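Local coordinates for Glucanase/chitosanase (Paenibacillus fukuinensis, PDB 4ZY9), which is a carbohydrate-binding module of family 32 that recognises chitosan, one part of a longer enzyme that probably hydrolyses glycosidic bonds in chitosan and glucans, at residues R29-S34 against W131-Y136. The protein carries 1 engineered substitution. Residues are numbered along the deposited sequence; the frame is centred on the assembly and turned at random.
Sequences RAFDGS and WEFEVY
In this CBM32 beta-sandwich, the jelly-roll-like fold of the F5/8 type C domains, the loop 29-34 lies against the last strand, where Ala30 meets Phe133 and Phe31 adds its ring to the core between the sheets. One hydrogen bond joins the backbones: Phe133 N donates its N-H to Ala30 O at 2.9 Å, bent to 145° at the hydrogen. The same carbonyl takes a CA-H...O contact from Glu132 CA at 3.2 Å, and Ala30 CA returns one to Trp131 O.

With CG of Phe133 turned opposite its backbone N (chi1 -176°), the side chain keeps level with that of Phe31 and presents a ring face to it. The CZ corner of Phe31 sits over that face, 3.5 Å from Phe133 CD2, with the planes inclined at 39°. Ile50 of strand 48-54 touches both rings, so the pair bridges loop, last strand and facing sheet.

On the outer side, Glu132 lays its CG 3.6 Å from Ser34 O. A classic beta bulge places Trp131 and Glu132 together opposite Asn66 of strand 57-67, and Glu132 OE1 is hydrogen-bonded to Asn66 ND2. Cut back to an alanine, Glu132 would probably leave that amide without its carboxylate mate and open a gap beside the Ser34 carbonyl, where CG now rests. Within the loop, Asp32 makes an Asx turn: Ser34 N reaches Asp32 OD1 at 3.0 Å, approaching from above the carboxylate plane.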
ATOM      1  N   ARG A  29       6.311  -2.546   8.375  1.00  5.58           N
ATOM      2  CA  ARG A  29       5.349  -3.167   9.256  1.00  5.91           C
ATOM      3  C   ARG A  29       4.069  -3.502   8.598  1.00  5.51           C
ATOM      4  O   ARG A  29       3.322  -4.372   9.073  1.00  6.53           O
ATOM      5  CB  ARG A  29       5.059  -2.262  10.464  1.00  6.85           C
ATOM      6  CG  ARG A  29       6.258  -1.729  11.257  1.00 10.31           C
ATOM      7  CD  ARG A  29       7.055  -2.806  11.743  1.00 14.58           C
ATOM      8  NE  ARG A  29       8.226  -2.299  12.466  1.00 18.69           N
ATOM      9  CZ  ARG A  29       8.286  -1.971  13.762  1.00 27.59           C
ATOM     10  NH1 ARG A  29       7.186  -1.969  14.568  1.00 30.90           N
ATOM     11  NH2 ARG A  29       9.512  -1.624  14.263  1.00 25.96           N
ATOM     12  N   ALA A  30       3.742  -2.867   7.456  1.00  5.02           N
ATOM     13  CA  ALA A  30       2.527  -3.297   6.688  1.00  5.13           C
ATOM     14  C   ALA A  30       2.756  -4.595   5.980  1.00  4.79           C
ATOM     15  O   ALA A  30       1.771  -5.226   5.511  1.00  6.30           O
ATOM     16  CB  ALA A  30       2.151  -2.213   5.730  1.00  5.61           C
ATOM     17  N   PHE A  31       3.983  -5.113   5.866  1.00  5.20           N
ATOM     18  CA  PHE A  31       4.336  -6.277   5.049  1.00  5.56           C
ATOM     19  C   PHE A  31       4.782  -7.434   5.810  1.00  5.87           C
ATOM     20  O   PHE A  31       5.356  -8.377   5.245  1.00  7.85           O
ATOM     21  CB  PHE A  31       5.326  -5.781   3.969  1.00  5.73           C
ATOM     22  CG  PHE A  31       4.709  -4.763   3.079  1.00  5.62           C
ATOM     23  CD1 PHE A  31       3.948  -5.152   2.044  1.00  6.04           C
ATOM     24  CD2 PHE A  31       4.901  -3.441   3.325  1.00  5.74           C
ATOM     25  CE1 PHE A  31       3.366  -4.172   1.270  1.00  6.51           C
ATOM     26  CE2 PHE A  31       4.341  -2.459   2.512  1.00  6.18           C
ATOM     27  CZ  PHE A  31       3.535  -2.867   1.506  1.00  6.42           C
ATOM     28  N   ASP A  32       4.608  -7.419   7.114  1.00  6.44           N
ATOM     29  CA  ASP A  32       5.151  -8.477   7.977  1.00  7.37           C
ATOM     30  C   ASP A  32       4.198  -9.619   8.269  1.00  7.10           C
ATOM     31  O   ASP A  32       4.538 -10.512   9.006  1.00  8.06           O
ATOM     32  CB  ASP A  32       5.703  -7.886   9.263  1.00  7.58           C
ATOM     33  CG  ASP A  32       4.633  -7.303  10.217  1.00  7.23           C
ATOM     34  OD1 ASP A  32       3.446  -7.334   9.859  1.00  6.67           O
ATOM     35  OD2 ASP A  32       5.050  -6.894  11.324  1.00  8.69           O
ATOM     36  N   GLY A  33       3.037  -9.622   7.680  1.00  6.92           N
ATOM     37  CA  GLY A  33       2.162 -10.719   7.836  1.00  7.36           C
ATOM     38  C   GLY A  33       1.390 -10.676   9.137  1.00  7.53           C
ATOM     39  O   GLY A  33       0.650 -11.660   9.402  1.00  9.50           O
ATOM     40  N   SER A  34       1.391  -9.567   9.886  1.00  6.79           N
ATOM     41  CA  SER A  34       0.663  -9.462  11.206  1.00  7.19           C
ATOM     42  C   SER A  34      -0.126  -8.274  11.331  1.00  5.96           C
ATOM     43  O   SER A  34       0.317  -7.136  10.938  1.00  5.98           O
ATOM     44  CB  SER A  34       1.712  -9.524  12.309  1.00  7.19           C
ATOM     45  OG  SER A  34       1.106  -9.443  13.603  1.00  7.22           O
ATOM     46  N   TRP A 131      -2.259  -1.889   8.849  1.00  3.80           N
ATOM     47  CA  TRP A 131      -1.766  -3.080   9.453  1.00  3.94           C
ATOM     48  C   TRP A 131      -1.074  -3.988   8.484  1.00  3.96           C
ATOM     49  O   TRP A 131      -0.043  -4.604   8.798  1.00  4.81           O
ATOM     50  CB  TRP A 131      -2.932  -3.868  10.192  1.00  4.39           C
ATOM     51  CG  TRP A 131      -3.714  -3.130  11.202  1.00  5.20           C
ATOM     52  CD1 TRP A 131      -4.991  -2.760  11.042  1.00  5.50           C
ATOM     53  CD2 TRP A 131      -3.306  -2.767  12.557  1.00  5.29           C
ATOM     54  NE1 TRP A 131      -5.417  -2.151  12.202  1.00  5.66           N
ATOM     55  CE2 TRP A 131      -4.380  -2.084  13.111  1.00  5.90           C
ATOM     56  CE3 TRP A 131      -2.118  -2.886  13.291  1.00  5.65           C
ATOM     57  CZ2 TRP A 131      -4.331  -1.640  14.446  1.00  6.22           C
ATOM     58  CZ3 TRP A 131      -2.116  -2.375  14.573  1.00  6.73           C
ATOM     59  CH2 TRP A 131      -3.192  -1.711  15.079  1.00  6.60           C
ATOM     60  N   GLU A 132      -1.747  -4.192   7.342  1.00  3.77           N
ATOM     61  CA  GLU A 132      -1.340  -5.155   6.411  1.00  4.30           C
ATOM     62  C   GLU A 132      -1.616  -4.659   4.963  1.00  4.00           C
ATOM     63  O   GLU A 132      -2.650  -4.037   4.709  1.00  4.56           O
ATOM     64  CB  GLU A 132      -1.983  -6.528   6.576  1.00  5.40           C
ATOM     65  CG  GLU A 132      -1.766  -7.103   7.955  1.00  6.65           C
ATOM     66  CD  GLU A 132      -2.610  -8.372   8.259  1.00  8.83           C
ATOM     67  OE1 GLU A 132      -3.812  -8.211   8.445  1.00 10.40           O
ATOM     68  OE2 GLU A 132      -2.048  -9.442   8.240  1.00 10.75           O
ATOM     69  N   PHE A 133      -0.713  -4.958   4.040  1.00  3.95           N
ATOM     70  CA  PHE A 133      -0.861  -4.676   2.591  1.00  4.08           C
ATOM     71  C   PHE A 133      -0.340  -5.910   1.891  1.00  3.97           C
ATOM     72  O   PHE A 133       0.862  -6.219   2.041  1.00  4.62           O
ATOM     73  CB  PHE A 133       0.003  -3.418   2.329  1.00  4.72           C
ATOM     74  CG  PHE A 133      -0.020  -2.826   0.973  1.00  4.79           C
ATOM     75  CD1 PHE A 133      -0.254  -3.551  -0.226  1.00  5.27           C
ATOM     76  CD2 PHE A 133       0.388  -1.482   0.787  1.00  4.76           C
ATOM     77  CE1 PHE A 133      -0.112  -2.957  -1.483  1.00  5.28           C
ATOM     78  CE2 PHE A 133       0.555  -0.944  -0.477  1.00  5.60           C
ATOM     79  CZ  PHE A 133       0.277  -1.661  -1.610  1.00  5.40           C
ATOM     80  N   GLU A 134      -1.252  -6.611   1.246  1.00  4.43           N
ATOM     81  CA  GLU A 134      -0.921  -7.898   0.563  1.00  4.01           C
ATOM     82  C   GLU A 134      -1.084  -7.696  -0.915  1.00  4.34           C
ATOM     83  O   GLU A 134      -1.955  -6.961  -1.327  1.00  4.36           O
ATOM     84  CB  GLU A 134      -1.833  -8.970   1.075  1.00  5.52           C
ATOM     85  CG  GLU A 134      -1.801  -9.161   2.609  1.00  5.75           C
ATOM     86  CD  GLU A 134      -2.870 -10.012   3.234  1.00  8.38           C
ATOM     87  OE1 GLU A 134      -3.708 -10.522   2.521  1.00  9.28           O
ATOM     88  OE2 GLU A 134      -2.906 -10.087   4.522  1.00 11.00           O
ATOM     89  N   VAL A 135      -0.344  -8.459  -1.681  1.00  3.89           N
ATOM     90  CA  VAL A 135      -0.360  -8.421  -3.131  1.00  4.21           C
ATOM     91  C   VAL A 135      -0.422  -9.821  -3.683  1.00  4.44           C
ATOM     92  O   VAL A 135       0.313 -10.707  -3.264  1.00  4.54           O
ATOM     93  CB  VAL A 135       0.944  -7.689  -3.661  1.00  4.56           C
ATOM     94  CG1 VAL A 135       0.916  -7.666  -5.193  1.00  5.61           C
ATOM     95  CG2 VAL A 135       1.034  -6.314  -3.183  1.00  4.51           C
ATOM     96  N   TYR A 136      -1.331 -10.067  -4.618  1.00  4.48           N
ATOM     97  CA  TYR A 136      -1.531 -11.375  -5.203  1.00  5.07           C
ATOM     98  C   TYR A 136      -1.518 -11.322  -6.707  1.00  5.22           C
ATOM     99  O   TYR A 136      -1.761 -10.267  -7.298  1.00  6.11           O
ATOM    100  CB  TYR A 136      -2.878 -12.049  -4.751  1.00  5.01           C
ATOM    101  CG  TYR A 136      -3.031 -12.074  -3.243  1.00  5.40           C
ATOM    102  CD1 TYR A 136      -3.510 -11.028  -2.447  1.00  6.19           C
ATOM    103  CD2 TYR A 136      -2.671 -13.258  -2.544  1.00  6.64           C
ATOM    104  CE1 TYR A 136      -3.572 -11.178  -1.074  1.00  7.23           C
ATOM    105  CE2 TYR A 136      -2.780 -13.361  -1.183  1.00  7.92           C
ATOM    106  CZ  TYR A 136      -3.187 -12.316  -0.537  1.00  7.21           C
ATOM    107  OH  TYR A 136      -3.208 -12.527   0.879  1.00  9.36           O
TER